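Local coordinates for protein cellulase (Soil metagenome, PDB 5I2U) that probably hydrolyses beta-1,4-glucosidic bonds of cellulose as a halotolerant glycoside hydrolase of family 5, built on a TIM barrel, at residues W67-N72 and A300-N305; R57-G62 and D81-T86. One frame throughout, in Å; residues are numbered along the deposited sequence.

Both contacts involve the first beta-alpha unit of the TIM barrel, and their segments alternate along the chain. Contact 2 pins strand 57-61 to the turn that follows helix 73-81, while contact 1 ties the loop between that strand and that helix to the long loop that follows the last barrel strand, 281-286. Their centres lie 13 Å apart, yet they touch directly: Y71 OH is 2.7 Å from G62 O, a probable hydrogen bond, and W67 CE3 packs 3.7 Å from G62 CA. Contact 1 is at the C-terminal end of the strands, where TIM-barrel enzymes carry their active sites, and R69 there hydrogen-bonds a glycerol that probably comes from the crystallisation liquor.

Contact 1: W67-N72 and A300-N305; sequences WPRFYN and ASADGN
The two loops come closest at F70 and A302, whose CA atoms are 5.1 Å apart. Segment 67-72 makes a short 3-10 turn over residues 68-70 and an inverse gamma turn centred on Y71 before N72 caps helix 73-81; segment 300-305 is irregular, bent by an ST turn in which S301 OG accepts from the backbone N of D303. R69 reaches across with its chain extended from CG to NE, and its guanidinium meets A300 O end-on. NH1 lies 2.9 Å and NH2 3.0 Å from A300 O, both approaching from the same face of the carbonyl plane, while the oxygen sits in the guanidinium plane. The F70 ring lies beneath this arm: R69 CG stands 4.0 Å above the ring plane over its centre, and F70 CZ comes against one face of the guanidinium. At its edge the same ring has S301 O, 4.0 Å from CE1. N72 supplies the second polar link. Its ND2 donates to A302 O at 3.0 Å in a nearly straight bond (170°) that arrives above the carbonyl plane instead of on a lone pair, and also to R69 O at 2.8 Å, in that carbonyl's plane. A chi1 of 67° places CG between the backbone N and the carbonyl carbon of N72, from where OD1 accepts from the backbone N of A75 in the helix. The methyl of A302 packs close by, CB lying 3.4 Å from R69 O. R69 NH2 also forms a salt bridge with D288, and NE hydrogen-bonds a bound glycerol. With a carboxylate, a carbonyl and a glycerol hydroxyl all engaging it, the guanidinium is held at a set rotation, and its charge is probably balanced chiefly by D288.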
loop_
_atom_site.group_PDB
_atom_site.type_symbol
_atom_site.label_atom_id
_atom_site.label_comp_id
_atom_site.label_asym_id
_atom_site.label_seq_id
_atom_site.Cartn_x
_atom_site.Cartn_y
_atom_site.Cartn_z
ATOM N N TRP A 67 -14.096 -5.982 5.325
ATOM C CA TRP A 67 -13.663 -7.377 5.236
ATOM C C TRP A 67 -12.703 -7.705 6.374
ATOM O O TRP A 67 -11.573 -8.133 6.127
ATOM C CB TRP A 67 -13.040 -7.643 3.865
ATOM C CG TRP A 67 -13.979 -7.247 2.784
ATOM C CD1 TRP A 67 -15.123 -7.894 2.416
ATOM C CD2 TRP A 67 -13.913 -6.072 1.984
ATOM N NE1 TRP A 67 -15.746 -7.221 1.413
ATOM C CE2 TRP A 67 -15.022 -6.101 1.113
ATOM C CE3 TRP A 67 -13.011 -5.023 1.890
ATOM C CZ2 TRP A 67 -15.252 -5.106 0.156
ATOM C CZ3 TRP A 67 -13.233 -4.035 0.929
ATOM C CH2 TRP A 67 -14.356 -4.078 0.092
ATOM N N PRO A 68 -13.179 -7.548 7.630
ATOM C CA PRO A 68 -12.339 -7.829 8.792
ATOM C C PRO A 68 -11.923 -9.285 8.973
ATOM O O PRO A 68 -10.922 -9.531 9.643
ATOM C CB PRO A 68 -13.219 -7.421 9.965
ATOM C CG PRO A 68 -14.610 -7.673 9.474
ATOM C CD PRO A 68 -14.551 -7.191 8.040
ATOM N N ARG A 69 -12.649 -10.238 8.398
ATOM C CA ARG A 69 -12.336 -11.657 8.592
ATOM C C ARG A 69 -10.944 -12.046 8.076
ATOM O O ARG A 69 -10.296 -12.943 8.628
ATOM C CB ARG A 69 -13.457 -12.564 8.031
ATOM C CG ARG A 69 -13.489 -12.812 6.534
ATOM C CD ARG A 69 -14.822 -13.444 6.116
ATOM N NE ARG A 69 -14.842 -13.837 4.697
ATOM C CZ ARG A 69 -14.460 -15.022 4.206
ATOM N NH1 ARG A 69 -13.998 -15.994 4.998
ATOM N NH2 ARG A 69 -14.543 -15.245 2.896
ATOM N N PHE A 70 -10.450 -11.335 7.065
ATOM C CA PHE A 70 -9.108 -11.612 6.531
ATOM C C PHE A 70 -7.957 -10.996 7.329
ATOM O O PHE A 70 -6.791 -11.266 7.028
ATOM C CB PHE A 70 -9.029 -11.165 5.063
ATOM C CG PHE A 70 -10.035 -11.836 4.182
ATOM C CD1 PHE A 70 -9.948 -13.202 3.933
ATOM C CD2 PHE A 70 -11.080 -11.120 3.625
ATOM C CE1 PHE A 70 -10.893 -13.844 3.138
ATOM C CE2 PHE A 70 -12.023 -11.749 2.834
ATOM C CZ PHE A 70 -11.931 -13.108 2.586
ATOM N N TYR A 71 -8.259 -10.165 8.320
ATOM C CA TYR A 71 -7.221 -9.557 9.163
ATOM C C TYR A 71 -6.898 -10.545 10.277
ATOM O O TYR A 71 -7.351 -10.406 11.416
ATOM C CB TYR A 71 -7.685 -8.206 9.709
ATOM C CG TYR A 71 -7.594 -7.086 8.695
ATOM C CD1 TYR A 71 -8.447 -7.039 7.588
ATOM C CD2 TYR A 71 -6.651 -6.078 8.840
ATOM C CE1 TYR A 71 -8.353 -6.016 6.650
ATOM C CE2 TYR A 71 -6.551 -5.057 7.909
ATOM C CZ TYR A 71 -7.395 -5.036 6.817
ATOM O OH TYR A 71 -7.261 -3.995 5.923
ATOM N N ASN A 72 -6.100 -11.540 9.925
ATOM C CA ASN A 72 -5.645 -12.550 10.858
ATOM C C ASN A 72 -4.273 -13.093 10.441
ATOM O O ASN A 72 -3.835 -12.887 9.306
ATOM C CB ASN A 72 -6.676 -13.671 10.943
ATOM C CG ASN A 72 -6.798 -14.460 9.646
ATOM O OD1 ASN A 72 -5.976 -15.311 9.369
ATOM N ND2 ASN A 72 -7.842 -14.189 8.863
ATOM N N ALA A 300 -14.412 -18.795 0.461
ATOM C CA ALA A 300 -13.033 -18.925 0.900
ATOM C C ALA A 300 -12.906 -18.831 2.419
ATOM O O ALA A 300 -13.629 -18.067 3.054
ATOM C CB ALA A 300 -12.177 -17.872 0.233
ATOM N N SER A 301 -12.013 -19.637 2.997
ATOM C CA SER A 301 -11.718 -19.546 4.432
ATOM C C SER A 301 -11.038 -18.216 4.730
ATOM O O SER A 301 -10.268 -17.706 3.904
ATOM C CB SER A 301 -10.808 -20.692 4.873
ATOM O OG SER A 301 -10.424 -20.560 6.232
ATOM N N ALA A 302 -11.335 -17.655 5.894
ATOM C CA ALA A 302 -10.564 -16.526 6.443
ATOM C C ALA A 302 -9.082 -16.868 6.629
ATOM O O ALA A 302 -8.221 -15.998 6.487
ATOM C CB ALA A 302 -11.152 -16.075 7.773
ATOM N N ASP A 303 -8.790 -18.133 6.931
ATOM C CA ASP A 303 -7.437 -18.561 7.293
ATOM C C ASP A 303 -6.508 -18.854 6.109
ATOM O O ASP A 303 -5.324 -19.106 6.331
ATOM C CB ASP A 303 -7.507 -19.795 8.210
ATOM C CG ASP A 303 -8.316 -19.537 9.458
ATOM O OD1 ASP A 303 -8.088 -18.505 10.125
ATOM O OD2 ASP A 303 -9.195 -20.364 9.768
ATOM N N GLY A 304 -7.017 -18.809 4.874
ATOM C CA GLY A 304 -6.205 -19.106 3.699
ATOM C C GLY A 304 -6.503 -20.479 3.114
ATOM O O GLY A 304 -7.637 -20.933 3.168
ATOM N N ASN A 305 -5.463 -21.125 2.577
ATOM C CA ASN A 305 -5.554 -22.356 1.780
ATOM C C ASN A 305 -6.501 -22.247 0.596
ATOM O O ASN A 305 -7.256 -23.174 0.299
ATOM C CB ASN A 305 -5.930 -23.549 2.662
ATOM C CG ASN A 305 -4.892 -23.821 3.711
ATOM O OD1 ASN A 305 -4.016 -24.669 3.521
ATOM N ND2 ASN A 305 -4.948 -23.080 4.811
#

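Contact 2: R57-G62 and D81-T86; sequences RGASLG and DDWKCT
R57, C85 and A59 bury the most surface here, R57 largely through its backbone. T86 answers both backbone polar groups of R57: the backbone N of T86 donates to R57 O at 3.0 Å, almost straight at 168°, and R57 N donates to T86 OG1, also at 3.0 Å. The hydroxyl can take that second place because chi1 of 49° sets OG1 between the backbone N and the carbonyl carbon of T86, facing the strand. An alanine in place of T86 would lose OG1 and is likely to leave R57 N without this acceptor, with the strand start held to the turn by one bond fewer. The side chain of R57 leads away to a salt bridge with E275. One residue earlier, C85 lays its thiol across the strand, SG being 3.8 Å from both G58 CA and A59 N. Glycine suits position 58, since a CB there would come tight against C85 CB. A59 directs its methyl toward the turn, where CB packs against C85 SG at 4.0 Å and meets W83 CZ3 obliquely at 4.3 Å. W83 fills the next layer, against T318 and R319 of helix 313-325. K84, with positive phi, ends the helical conformation and turns the chain back toward the barrel. Strand 57-61, helix 73-81 and strand 87-93 thus form a right-handed beta-alpha-beta crossover, the repeating element of the TIM barrel, joined here at the alpha-to-beta turn where strand 87-93 begins alongside its parallel neighbour.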
loop_
_atom_site.group_PDB
_atom_site.type_symbol
_atom_site.label_atom_id
_atom_site.label_comp_id
_atom_site.label_asym_id
_atom_site.label_seq_id
_atom_site.Cartn_x
_atom_site.Cartn_y
_atom_site.Cartn_z
ATOM N N ARG A 57 6.598 -6.615 -4.096
ATOM C CA ARG A 57 5.366 -6.994 -4.787
ATOM C C ARG A 57 4.485 -7.751 -3.818
ATOM O O ARG A 57 4.936 -8.696 -3.180
ATOM C CB ARG A 57 5.676 -7.893 -5.973
ATOM C CG ARG A 57 6.507 -7.226 -7.059
ATOM C CD ARG A 57 7.739 -8.056 -7.284
ATOM N NE ARG A 57 8.657 -7.510 -8.268
ATOM C CZ ARG A 57 9.934 -7.873 -8.368
ATOM N NH1 ARG A 57 10.447 -8.805 -7.560
ATOM N NH2 ARG A 57 10.707 -7.306 -9.293
ATOM N N GLY A 58 3.236 -7.315 -3.690
ATOM C CA GLY A 58 2.288 -7.989 -2.810
ATOM C C GLY A 58 0.841 -7.558 -2.984
ATOM O O GLY A 58 0.442 -7.101 -4.056
ATOM N N ALA A 59 0.072 -7.709 -1.914
ATOM C CA ALA A 59 -1.371 -7.528 -1.944
ATOM C C ALA A 59 -1.870 -6.769 -0.706
ATOM O O ALA A 59 -1.331 -6.932 0.376
ATOM C CB ALA A 59 -2.042 -8.883 -2.044
ATOM N N SER A 60 -2.890 -5.932 -0.905
ATOM C CA SER A 60 -3.548 -5.196 0.163
ATOM C C SER A 60 -4.819 -5.897 0.606
ATOM O O SER A 60 -5.622 -6.324 -0.224
ATOM C CB SER A 60 -3.914 -3.799 -0.303
ATOM O OG SER A 60 -4.433 -3.017 0.764
ATOM N N LEU A 61 -4.993 -6.017 1.924
ATOM C CA LEU A 61 -6.298 -6.365 2.485
ATOM C C LEU A 61 -7.177 -5.173 2.174
ATOM O O LEU A 61 -6.672 -4.066 1.949
ATOM C CB LEU A 61 -6.225 -6.601 3.990
ATOM C CG LEU A 61 -5.252 -7.689 4.464
ATOM C CD1 LEU A 61 -5.201 -7.772 5.979
ATOM C CD2 LEU A 61 -5.622 -9.051 3.892
ATOM N N GLY A 62 -8.479 -5.394 2.080
ATOM C CA GLY A 62 -9.400 -4.293 1.838
ATOM C C GLY A 62 -9.718 -3.577 3.146
ATOM O O GLY A 62 -9.312 -4.014 4.226
ATOM N N ASP A 81 3.517 -17.212 1.947
ATOM C CA ASP A 81 3.983 -18.533 1.503
ATOM C C ASP A 81 3.490 -18.925 0.107
ATOM O O ASP A 81 4.290 -19.311 -0.730
ATOM C CB ASP A 81 3.590 -19.621 2.518
ATOM C CG ASP A 81 4.281 -19.447 3.859
ATOM O OD1 ASP A 81 5.273 -18.696 3.954
ATOM O OD2 ASP A 81 3.841 -20.075 4.833
ATOM N N ASP A 82 2.186 -18.828 -0.137
ATOM C CA ASP A 82 1.599 -19.304 -1.391
ATOM C C ASP A 82 1.584 -18.251 -2.513
ATOM O O ASP A 82 1.867 -18.595 -3.671
ATOM C CB ASP A 82 0.189 -19.820 -1.148
ATOM C CG ASP A 82 -0.428 -20.410 -2.392
ATOM O OD1 ASP A 82 0.134 -21.384 -2.931
ATOM O OD2 ASP A 82 -1.462 -19.884 -2.844
ATOM N N TRP A 83 1.245 -16.996 -2.186
ATOM C CA TRP A 83 1.228 -15.905 -3.198
ATOM C C TRP A 83 2.608 -15.263 -3.384
ATOM O O TRP A 83 2.820 -14.526 -4.344
ATOM C CB TRP A 83 0.202 -14.812 -2.848
ATOM C CG TRP A 83 -1.229 -15.204 -3.028
ATOM C CD1 TRP A 83 -1.767 -16.452 -2.899
ATOM C CD2 TRP A 83 -2.314 -14.329 -3.339
ATOM N NE1 TRP A 83 -3.111 -16.414 -3.130
ATOM C CE2 TRP A 83 -3.481 -15.120 -3.399
ATOM C CE3 TRP A 83 -2.417 -12.952 -3.564
ATOM C CZ2 TRP A 83 -4.746 -14.575 -3.680
ATOM C CZ3 TRP A 83 -3.664 -12.412 -3.865
ATOM C CH2 TRP A 83 -4.820 -13.227 -3.914
ATOM N N LYS A 84 3.528 -15.548 -2.467
ATOM C CA LYS A 84 4.880 -14.977 -2.466
ATOM C C LYS A 84 4.881 -13.459 -2.286
ATOM O O LYS A 84 5.749 -12.774 -2.822
ATOM C CB LYS A 84 5.680 -15.388 -3.718
ATOM C CG LYS A 84 5.686 -16.878 -4.015
ATOM C CD LYS A 84 6.368 -17.682 -2.923
ATOM C CE LYS A 84 6.552 -19.135 -3.366
ATOM N NZ LYS A 84 6.853 -20.040 -2.225
ATOM N N CYS A 85 3.930 -12.939 -1.505
ATOM C CA CYS A 85 3.939 -11.524 -1.169
ATOM C C CYS A 85 5.185 -11.214 -0.340
ATOM O O CYS A 85 5.519 -11.939 0.611
ATOM C CB CYS A 85 2.680 -11.114 -0.399
ATOM S SG CYS A 85 1.140 -11.272 -1.337
ATOM N N THR A 86 5.898 -10.173 -0.759
ATOM C CA THR A 86 7.004 -9.604 -0.001
ATOM C C THR A 86 6.544 -8.393 0.781
ATOM O O THR A 86 7.293 -7.879 1.626
ATOM C CB THR A 86 8.184 -9.225 -0.930
ATOM O OG1 THR A 86 7.713 -8.462 -2.061
ATOM C CG2 THR A 86 8.869 -10.487 -1.430
#